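Local coordinates for protein 5'-deoxynucleotidase (Archaeoglobus fulgidus, PDB 1YNB) that probably hydrolyses 2'-deoxyribonucleoside 5'-monophosphates to the deoxyribonucleoside and phosphate, as a metal-dependent homodimer of the HD-domain family, at residues 76-79 with 80-83; 115-118 with 119-122; 125-128 with 129-133. One frame throughout, in Å; residues are numbered along the deposited sequence.

Interaction 1 of 3, residues 76-79 with 80-83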
ATOM      1  N   LEU A  76      17.620 -10.047  -5.257  1.00 32.92           N
ATOM      2  CA  LEU A  76      18.358  -8.830  -5.076  1.00 32.54           C
ATOM      3  C   LEU A  76      19.216  -8.419  -6.250  1.00 32.24           C
ATOM      4  O   LEU A  76      19.291  -7.234  -6.592  1.00 33.40           O
ATOM      5  CB  LEU A  76      19.183  -8.917  -3.794  1.00 32.96           C
ATOM      6  CG  LEU A  76      18.995  -7.658  -2.953  1.00 34.41           C
ATOM      7  CD1 LEU A  76      17.496  -7.378  -2.756  1.00 33.59           C
ATOM      8  CD2 LEU A  76      19.685  -7.828  -1.597  1.00 35.67           C
ATOM      9  N   HIS A  77      19.861  -9.382  -6.881  1.00 30.84           N
ATOM     10  CA  HIS A  77      20.718  -9.051  -8.015  1.00 32.27           C
ATOM     11  C   HIS A  77      19.924  -8.424  -9.168  1.00 29.87           C
ATOM     12  O   HIS A  77      20.506  -7.759 -10.007  1.00 30.95           O
ATOM     13  CB  HIS A  77      21.448 -10.305  -8.504  1.00 33.74           C
ATOM     14  CG  HIS A  77      20.522 -11.376  -8.971  1.00 34.95           C
ATOM     15  ND1 HIS A  77      20.125 -11.490 -10.287  1.00 37.63           N
ATOM     16  CD2 HIS A  77      19.805 -12.291  -8.280  1.00 35.01           C
ATOM     17  CE1 HIS A  77      19.197 -12.425 -10.384  1.00 35.25           C
ATOM     18  NE2 HIS A  77      18.981 -12.924  -9.181  1.00 36.44           N
ATOM     19  N   GLU A  78      18.608  -8.627  -9.208  1.00 28.58           N
ATOM     20  CA  GLU A  78      17.807  -8.046 -10.302  1.00 29.47           C
ATOM     21  C   GLU A  78      17.862  -6.505 -10.311  1.00 29.43           C
ATOM     22  O   GLU A  78      17.433  -5.840 -11.286  1.00 29.78           O
ATOM     23  CB  GLU A  78      16.362  -8.546 -10.223  1.00 29.62           C
ATOM     24  CG  GLU A  78      16.239 -10.048 -10.519  1.00 31.38           C
ATOM     25  CD  GLU A  78      14.804 -10.550 -10.530  1.00 32.06           C
ATOM     26  OE1 GLU A  78      13.893  -9.812 -10.092  1.00 31.49           O
ATOM     27  OE2 GLU A  78      14.579 -11.705 -10.963  1.00 32.65           O
ATOM     28  N   ALA A  79      18.400  -5.937  -9.233  1.00 29.44           N
ATOM     29  CA  ALA A  79      18.555  -4.487  -9.139  1.00 30.54           C
ATOM     30  C   ALA A  79      19.481  -4.077 -10.269  1.00 31.75           C
ATOM     31  O   ALA A  79      19.389  -2.966 -10.790  1.00 31.26           O
ATOM     32  CB  ALA A  79      19.181  -4.101  -7.809  1.00 30.01           C
ATOM     33  N   ARG A  80      20.388  -4.990 -10.618  1.00 32.47           N
ATOM     34  CA  ARG A  80      21.347  -4.775 -11.700  1.00 34.45           C
ATOM     35  C   ARG A  80      20.973  -5.537 -12.967  1.00 36.18           C
ATOM     36  O   ARG A  80      21.280  -5.092 -14.070  1.00 37.93           O
ATOM     37  CB  ARG A  80      22.751  -5.227 -11.266  1.00 34.21           C
ATOM     38  CG  ARG A  80      23.319  -4.427 -10.111  1.00 32.21           C
ATOM     39  CD  ARG A  80      24.574  -5.099  -9.480  1.00 32.27           C
ATOM     40  NE  ARG A  80      24.964  -4.362  -8.277  1.00 31.28           N
ATOM     41  CZ  ARG A  80      26.202  -3.996  -7.968  1.00 31.97           C
ATOM     42  NH1 ARG A  80      27.216  -4.310  -8.767  1.00 33.54           N
ATOM     43  NH2 ARG A  80      26.413  -3.245  -6.887  1.00 31.05           N
ATOM     44  N   THR A  81      20.314  -6.679 -12.827  1.00 37.30           N
ATOM     45  CA  THR A  81      20.003  -7.488 -14.016  1.00 38.33           C
ATOM     46  C   THR A  81      18.597  -7.397 -14.578  1.00 38.93           C
ATOM     47  O   THR A  81      18.350  -7.876 -15.689  1.00 39.88           O
ATOM     48  CB  THR A  81      20.277  -8.984 -13.761  1.00 37.83           C
ATOM     49  OG1 THR A  81      19.253  -9.521 -12.918  1.00 37.80           O
ATOM     50  CG2 THR A  81      21.628  -9.168 -13.072  1.00 39.66           C
ATOM     51  N   MET A  82      17.689  -6.779 -13.826  1.00 38.81           N
ATOM     52  CA  MET A  82      16.288  -6.666 -14.223  1.00 38.00           C
ATOM     53  C   MET A  82      15.588  -8.001 -13.994  1.00 37.61           C
ATOM     54  O   MET A  82      16.245  -9.045 -13.811  1.00 37.73           O
ATOM     55  CB  MET A  82      16.147  -6.285 -15.705  1.00 38.71           C
ATOM     56  CG  MET A  82      16.854  -4.985 -16.092  1.00 39.89           C
ATOM     57  SD  MET A  82      16.733  -4.629 -17.890  1.00 42.52           S
ATOM     58  CE  MET A  82      14.893  -4.328 -18.009  1.00 41.24           C
ATOM     59  N   ASP A  83      14.257  -7.958 -13.967  1.00 36.05           N
ATOM     60  CA  ASP A  83      13.449  -9.156 -13.792  1.00 35.93           C
ATOM     61  C   ASP A  83      13.371  -9.772 -15.180  1.00 36.37           C
ATOM     62  O   ASP A  83      12.563  -9.339 -15.999  1.00 34.51           O
ATOM     63  CB  ASP A  83      12.031  -8.794 -13.313  1.00 35.25           C
ATOM     64  CG  ASP A  83      11.106  -9.997 -13.249  1.00 35.42           C
ATOM     65  OD1 ASP A  83       9.889  -9.810 -13.021  1.00 33.21           O
ATOM     66  OD2 ASP A  83      11.587 -11.141 -13.420  1.00 35.66           O
TER
HETATM   67  O   HOH W   1      12.486 -12.936 -11.421  1.00 37.18           O
HETATM   68  O   HOH W   2      15.407 -12.295 -13.291  1.00 44.80           O
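His77 and Thr81 meet one helical turn apart, through backbone and side chain alike. The carbonyl oxygen of His77 accepts Thr81 N at 3.0 Å, in the carbonyl plane on a lone pair, and also Arg80 N at 2.8 Å, which stands 44° out of that plane. Thr81 OG1, set between its backbone N and carbonyl carbon (chi1 74°), comes 3.4 Å from His77 ND1, a weak hydrogen bond in which either could donate. Threonine suits the place because its methyl, CG2, can sit in plane at the imidazole edge meanwhile. Met82 N bonds to Glu78 O at 2.7 Å, and Met82 then takes a positive phi, ending this short helix. It follows shortly after His74 and Asp75, which with His42 and Asp124 probably form the metal site of an HD domain, empty here. The extended Glu78 runs alongside Asp83, carboxylate planes 18° apart. One water, 2.5 Å from Glu78 OE2 and 2.8 Å from Asp83 OD2, links these like charges and is likely to ease their repulsion, though it has more acceptors in reach than protons. A second donates to Glu78 OE2 and weakly to Met82 O. With a leucine in place of Glu78, both waters would probably lose an acceptor and Asp83 its water-mediated partner. Further out, Ala99 packs on His77 and Thr81, Val39 touches Glu78 and Asp83, and Glu16 forms a salt bridge with Arg80 NE.

Interaction 2 of 3, residues 115-118 with 119-122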
ATOM      1  N   ASP A 115      19.683 -23.954   3.740  1.00 37.78           N
ATOM      2  CA  ASP A 115      18.705 -24.738   4.477  1.00 37.00           C
ATOM      3  C   ASP A 115      17.257 -24.288   4.346  1.00 36.58           C
ATOM      4  O   ASP A 115      16.356 -24.975   4.832  1.00 34.88           O
ATOM      5  CB  ASP A 115      19.054 -24.777   5.961  1.00 38.66           C
ATOM      6  CG  ASP A 115      19.187 -23.402   6.560  1.00 41.08           C
ATOM      7  OD1 ASP A 115      19.666 -22.508   5.836  1.00 43.25           O
ATOM      8  OD2 ASP A 115      18.835 -23.209   7.753  1.00 41.30           O
ATOM      9  N   VAL A 116      17.024 -23.125   3.731  1.00 35.24           N
ATOM     10  CA  VAL A 116      15.656 -22.639   3.568  1.00 34.01           C
ATOM     11  C   VAL A 116      15.374 -22.356   2.102  1.00 34.07           C
ATOM     12  O   VAL A 116      14.332 -21.784   1.761  1.00 34.16           O
ATOM     13  CB  VAL A 116      15.396 -21.318   4.385  1.00 33.67           C
ATOM     14  CG1 VAL A 116      15.429 -21.584   5.875  1.00 34.53           C
ATOM     15  CG2 VAL A 116      16.415 -20.263   4.018  1.00 31.13           C
ATOM     16  N   GLU A 117      16.284 -22.738   1.220  1.00 33.19           N
ATOM     17  CA  GLU A 117      16.046 -22.462  -0.176  1.00 34.80           C
ATOM     18  C   GLU A 117      14.768 -23.084  -0.696  1.00 33.83           C
ATOM     19  O   GLU A 117      14.170 -22.559  -1.635  1.00 31.86           O
ATOM     20  CB  GLU A 117      17.242 -22.873  -1.050  1.00 36.98           C
ATOM     21  CG  GLU A 117      18.409 -21.883  -0.907  1.00 43.39           C
ATOM     22  CD  GLU A 117      17.932 -20.407  -0.808  1.00 45.61           C
ATOM     23  OE1 GLU A 117      17.416 -19.838  -1.800  1.00 48.28           O
ATOM     24  OE2 GLU A 117      18.066 -19.809   0.277  1.00 47.42           O
ATOM     25  N   VAL A 118      14.329 -24.191  -0.106  1.00 31.68           N
ATOM     26  CA  VAL A 118      13.092 -24.773  -0.609  1.00 32.88           C
ATOM     27  C   VAL A 118      11.895 -23.919  -0.231  1.00 32.17           C
ATOM     28  O   VAL A 118      10.969 -23.796  -1.019  1.00 32.03           O
ATOM     29  CB  VAL A 118      12.869 -26.221  -0.134  1.00 33.43           C
ATOM     30  CG1 VAL A 118      11.524 -26.704  -0.569  1.00 32.36           C
ATOM     31  CG2 VAL A 118      13.913 -27.124  -0.777  1.00 35.00           C
ATOM     32  N   TYR A 119      11.903 -23.319   0.955  1.00 31.05           N
ATOM     33  CA  TYR A 119      10.778 -22.464   1.326  1.00 30.62           C
ATOM     34  C   TYR A 119      10.793 -21.191   0.467  1.00 29.39           C
ATOM     35  O   TYR A 119       9.737 -20.665   0.115  1.00 29.11           O
ATOM     36  CB  TYR A 119      10.824 -22.076   2.808  1.00 30.88           C
ATOM     37  CG  TYR A 119      10.683 -23.261   3.731  1.00 33.47           C
ATOM     38  CD1 TYR A 119       9.539 -24.068   3.691  1.00 32.13           C
ATOM     39  CD2 TYR A 119      11.727 -23.628   4.592  1.00 34.12           C
ATOM     40  CE1 TYR A 119       9.438 -25.215   4.473  1.00 33.95           C
ATOM     41  CE2 TYR A 119      11.631 -24.780   5.386  1.00 35.64           C
ATOM     42  CZ  TYR A 119      10.483 -25.569   5.313  1.00 35.21           C
ATOM     43  OH  TYR A 119      10.391 -26.734   6.039  1.00 37.89           O
ATOM     44  N   VAL A 120      11.985 -20.705   0.137  1.00 27.92           N
ATOM     45  CA  VAL A 120      12.108 -19.507  -0.679  1.00 28.15           C
ATOM     46  C   VAL A 120      11.582 -19.806  -2.074  1.00 28.78           C
ATOM     47  O   VAL A 120      10.819 -19.015  -2.650  1.00 26.30           O
ATOM     48  CB  VAL A 120      13.577 -19.031  -0.769  1.00 29.06           C
ATOM     49  CG1 VAL A 120      13.687 -17.776  -1.666  1.00 27.42           C
ATOM     50  CG2 VAL A 120      14.085 -18.687   0.640  1.00 25.27           C
ATOM     51  N   SER A 121      11.983 -20.952  -2.612  1.00 26.28           N
ATOM     52  CA  SER A 121      11.568 -21.355  -3.954  1.00 28.29           C
ATOM     53  C   SER A 121      10.049 -21.493  -4.057  1.00 27.36           C
ATOM     54  O   SER A 121       9.450 -20.982  -5.005  1.00 28.56           O
ATOM     55  CB  SER A 121      12.221 -22.694  -4.336  1.00 30.49           C
ATOM     56  OG  SER A 121      11.949 -23.007  -5.695  1.00 36.20           O
ATOM     57  N   ASP A 122       9.438 -22.191  -3.102  1.00 24.68           N
ATOM     58  CA  ASP A 122       7.993 -22.379  -3.094  1.00 25.05           C
ATOM     59  C   ASP A 122       7.272 -21.030  -2.877  1.00 24.19           C
ATOM     60  O   ASP A 122       6.211 -20.769  -3.479  1.00 21.70           O
ATOM     61  CB  ASP A 122       7.558 -23.315  -1.971  1.00 25.86           C
ATOM     62  CG  ASP A 122       7.536 -24.807  -2.387  1.00 25.43           C
ATOM     63  OD1 ASP A 122       7.933 -25.172  -3.524  1.00 26.84           O
ATOM     64  OD2 ASP A 122       7.104 -25.601  -1.549  1.00 25.64           O
TER
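The phenol ring of Tyr119 lies obliquely against the start of its own helix, where CD2 comes within 4.3 Å of Val116 CB. With CG anti to the carbonyl carbon (chi1 -64°), the ring is carried toward the preceding residues, and Tyr119 CB rests 3.7 Å from Val116 O. A tyrosine fits here because its hydrocarbon ring can pack on valine while the hydroxyl reaches farther, to a hydrogen bond with Glu59. The flat carboxylate of Glu117 lies alongside Val120: Glu117 OE1 is 4.1 Å from Val120 CB, an approach made possible by the bend at chi2 (-39°), which turns the carboxylate in beside Val120. Val116 holds the N-cap position, and its carbonyl receives Val120 N at 3.1 Å, almost in line with the C=O bond. Ser121 N to Glu117 O at 2.9 Å and Asp122 N to Val118 O at 3.0 Å continue the regular first turns of helix 117-135. Val120 CG2 also packs 3.3 Å from Val116 O, so a methyl of Val120 rests beside the carbonyl that its own N-H engages. Asp122 turns its carboxylate to the backbone N-H groups of Lys152 and Thr153, tying the helix to that loop. Val116, Glu117 and Val120 all pack on Ala70 of helix 61-73, Val120 also touches His74 of the probable metal site, and Leu53 of helix 39-56 lies against Tyr119 and Asp122.

Interaction 3 of 3, residues 125-128 with 129-133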
ATOM      1  N   LYS A 125       7.139 -18.896  -6.114  1.00 19.70           N
ATOM      2  CA  LYS A 125       6.062 -19.394  -7.003  1.00 20.78           C
ATOM      3  C   LYS A 125       4.645 -19.194  -6.446  1.00 20.06           C
ATOM      4  O   LYS A 125       3.697 -18.908  -7.187  1.00 22.85           O
ATOM      5  CB  LYS A 125       6.281 -20.889  -7.276  1.00 22.21           C
ATOM      6  CG  LYS A 125       7.577 -21.178  -7.983  1.00 28.48           C
ATOM      7  CD  LYS A 125       7.646 -22.688  -8.216  1.00 32.78           C
ATOM      8  CE  LYS A 125       9.063 -23.209  -8.289  1.00 36.42           C
ATOM      9  NZ  LYS A 125       8.989 -24.684  -7.996  1.00 38.41           N
ATOM     10  N   LEU A 126       4.457 -19.380  -5.152  1.00 18.92           N
ATOM     11  CA  LEU A 126       3.140 -19.172  -4.580  1.00 18.30           C
ATOM     12  C   LEU A 126       2.768 -17.689  -4.658  1.00 17.81           C
ATOM     13  O   LEU A 126       1.587 -17.379  -4.862  1.00 17.53           O
ATOM     14  CB  LEU A 126       3.067 -19.568  -3.099  1.00 20.31           C
ATOM     15  CG  LEU A 126       2.409 -20.882  -2.688  1.00 23.95           C
ATOM     16  CD1 LEU A 126       2.225 -20.849  -1.157  1.00 22.69           C
ATOM     17  CD2 LEU A 126       1.025 -21.082  -3.368  1.00 22.40           C
ATOM     18  N   GLU A 127       3.734 -16.803  -4.408  1.00 16.45           N
ATOM     19  CA  GLU A 127       3.454 -15.361  -4.456  1.00 15.91           C
ATOM     20  C   GLU A 127       2.925 -15.025  -5.878  1.00 17.02           C
ATOM     21  O   GLU A 127       1.925 -14.260  -6.064  1.00 16.57           O
ATOM     22  CB  GLU A 127       4.707 -14.555  -4.145  1.00 15.24           C
ATOM     23  CG  GLU A 127       4.427 -13.102  -3.666  1.00 15.30           C
ATOM     24  CD  GLU A 127       3.903 -12.162  -4.771  1.00 14.54           C
ATOM     25  OE1 GLU A 127       4.438 -12.192  -5.914  1.00 16.65           O
ATOM     26  OE2 GLU A 127       2.967 -11.376  -4.469  1.00 15.23           O
ATOM     27  N   LEU A 128       3.627 -15.550  -6.868  1.00 15.72           N
ATOM     28  CA  LEU A 128       3.233 -15.349  -8.276  1.00 18.23           C
ATOM     29  C   LEU A 128       1.828 -15.874  -8.523  1.00 18.75           C
ATOM     30  O   LEU A 128       1.011 -15.193  -9.172  1.00 18.47           O
ATOM     31  CB  LEU A 128       4.225 -16.065  -9.214  1.00 18.74           C
ATOM     32  CG  LEU A 128       3.868 -16.107 -10.710  1.00 19.61           C
ATOM     33  CD1 LEU A 128       3.897 -14.699 -11.331  1.00 19.06           C
ATOM     34  CD2 LEU A 128       4.904 -16.942 -11.372  1.00 22.33           C
ATOM     35  N   ALA A 129       1.505 -17.071  -8.021  1.00 15.98           N
ATOM     36  CA  ALA A 129       0.158 -17.619  -8.207  1.00 16.31           C
ATOM     37  C   ALA A 129      -0.892 -16.707  -7.545  1.00 16.00           C
ATOM     38  O   ALA A 129      -1.949 -16.448  -8.116  1.00 16.33           O
ATOM     39  CB  ALA A 129       0.053 -19.073  -7.625  1.00 18.62           C
ATOM     40  N   PHE A 130      -0.630 -16.222  -6.330  1.00 16.41           N
ATOM     41  CA  PHE A 130      -1.597 -15.319  -5.690  1.00 14.97           C
ATOM     42  C   PHE A 130      -1.780 -14.033  -6.538  1.00 14.06           C
ATOM     43  O   PHE A 130      -2.918 -13.562  -6.711  1.00 13.67           O
ATOM     44  CB  PHE A 130      -1.117 -14.872  -4.288  1.00 15.41           C
ATOM     45  CG  PHE A 130      -1.624 -15.752  -3.187  1.00 16.90           C
ATOM     46  CD1 PHE A 130      -0.998 -16.972  -2.913  1.00 16.96           C
ATOM     47  CD2 PHE A 130      -2.724 -15.368  -2.437  1.00 15.02           C
ATOM     48  CE1 PHE A 130      -1.488 -17.801  -1.864  1.00 17.12           C
ATOM     49  CE2 PHE A 130      -3.221 -16.154  -1.414  1.00 18.11           C
ATOM     50  CZ  PHE A 130      -2.595 -17.392  -1.113  1.00 17.08           C
ATOM     51  N   GLN A 131      -0.673 -13.501  -7.052  1.00 13.87           N
ATOM     52  CA  GLN A 131      -0.718 -12.256  -7.829  1.00 15.92           C
ATOM     53  C   GLN A 131      -1.421 -12.524  -9.175  1.00 16.93           C
ATOM     54  O   GLN A 131      -2.109 -11.643  -9.721  1.00 14.53           O
ATOM     55  CB  GLN A 131       0.680 -11.689  -8.052  1.00 15.45           C
ATOM     56  CG  GLN A 131       0.663 -10.284  -8.719  1.00 16.23           C
ATOM     57  CD  GLN A 131      -0.125  -9.226  -7.935  1.00 19.61           C
ATOM     58  OE1 GLN A 131       0.359  -8.706  -6.918  1.00 18.97           O
ATOM     59  NE2 GLN A 131      -1.335  -8.889  -8.415  1.00 16.51           N
ATOM     60  N   GLY A 132      -1.283 -13.747  -9.659  1.00 14.76           N
ATOM     61  CA  GLY A 132      -1.953 -14.148 -10.905  1.00 17.49           C
ATOM     62  C   GLY A 132      -3.474 -14.172 -10.709  1.00 19.51           C
ATOM     63  O   GLY A 132      -4.246 -13.690 -11.570  1.00 18.29           O
ATOM     64  N   VAL A 133      -3.924 -14.749  -9.592  1.00 17.77           N
ATOM     65  CA  VAL A 133      -5.345 -14.804  -9.263  1.00 18.18           C
ATOM     66  C   VAL A 133      -5.858 -13.382  -9.064  1.00 17.81           C
ATOM     67  O   VAL A 133      -6.968 -13.069  -9.527  1.00 16.98           O
ATOM     68  CB  VAL A 133      -5.596 -15.627  -7.989  1.00 18.90           C
ATOM     69  CG1 VAL A 133      -7.019 -15.435  -7.458  1.00 18.51           C
ATOM     70  CG2 VAL A 133      -5.408 -17.119  -8.321  1.00 21.52           C
TER
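Gly132 N donates to Leu128 O at 2.8 Å, the shortest of four successive i-to-i+4 bonds here. The others join Ala129 N to Lys125 O, Phe130 N to Leu126 O and Gln131 N to Glu127 O, the regular ladder of an alpha-helix. Leu126 and Phe130 share a side of it: Leu126 CD2 lies 4.4 Å from Phe130 CE1, while Phe130 CD1 stands 3.3 Å from Leu126 O, which sits in plane at the ring edge. Ala129 CB lies 3.6 Å from Leu126 O, a side chain short enough to be consistent with close approach of Leu163. Gln131 has CG anti to its backbone N (chi1 -173°), then bends at chi2, and its amide oxygen accepts a bond from Lys21 of the second subunit. Buried Glu127 uses OE1 for His42 ND1 and OE2 for salt bridges with Arg45 and with Lys21 of the second subunit; it would thereby orient a histidine of the probable metal site from the second shell. Leu126 and Phe130 bridge two layers, meeting Ile159 and Leu163 of helix 154-166 and Ile49 and Arg45 of helix 39-56, while His15 of the second subunit packs edge-to-face with Phe130.

All three contacts are local turns within one HD-domain region, but they differ in burial. Interaction 1 lies at the surface on the separate short helix 78-81, where acids, water and a weak imidazole-hydroxyl bond join the backbone bonds of one turn. Interactions 2 and 3 are successive parts of helix 117-135, their centres about 16 Å apart: the first is its partly buried beginning, with a valine and tyrosine pairing, the second its buried later part, where leucine, alanine and phenylalanine pack on neighbouring helices and Glu127 is paired with His42 and basic partners. Interactions 1 and 3 lie on opposite sides of the chain's centre, and both touch the second subunit, whereas interaction 2 does not. Each approaches the probable metal site through a different side chain.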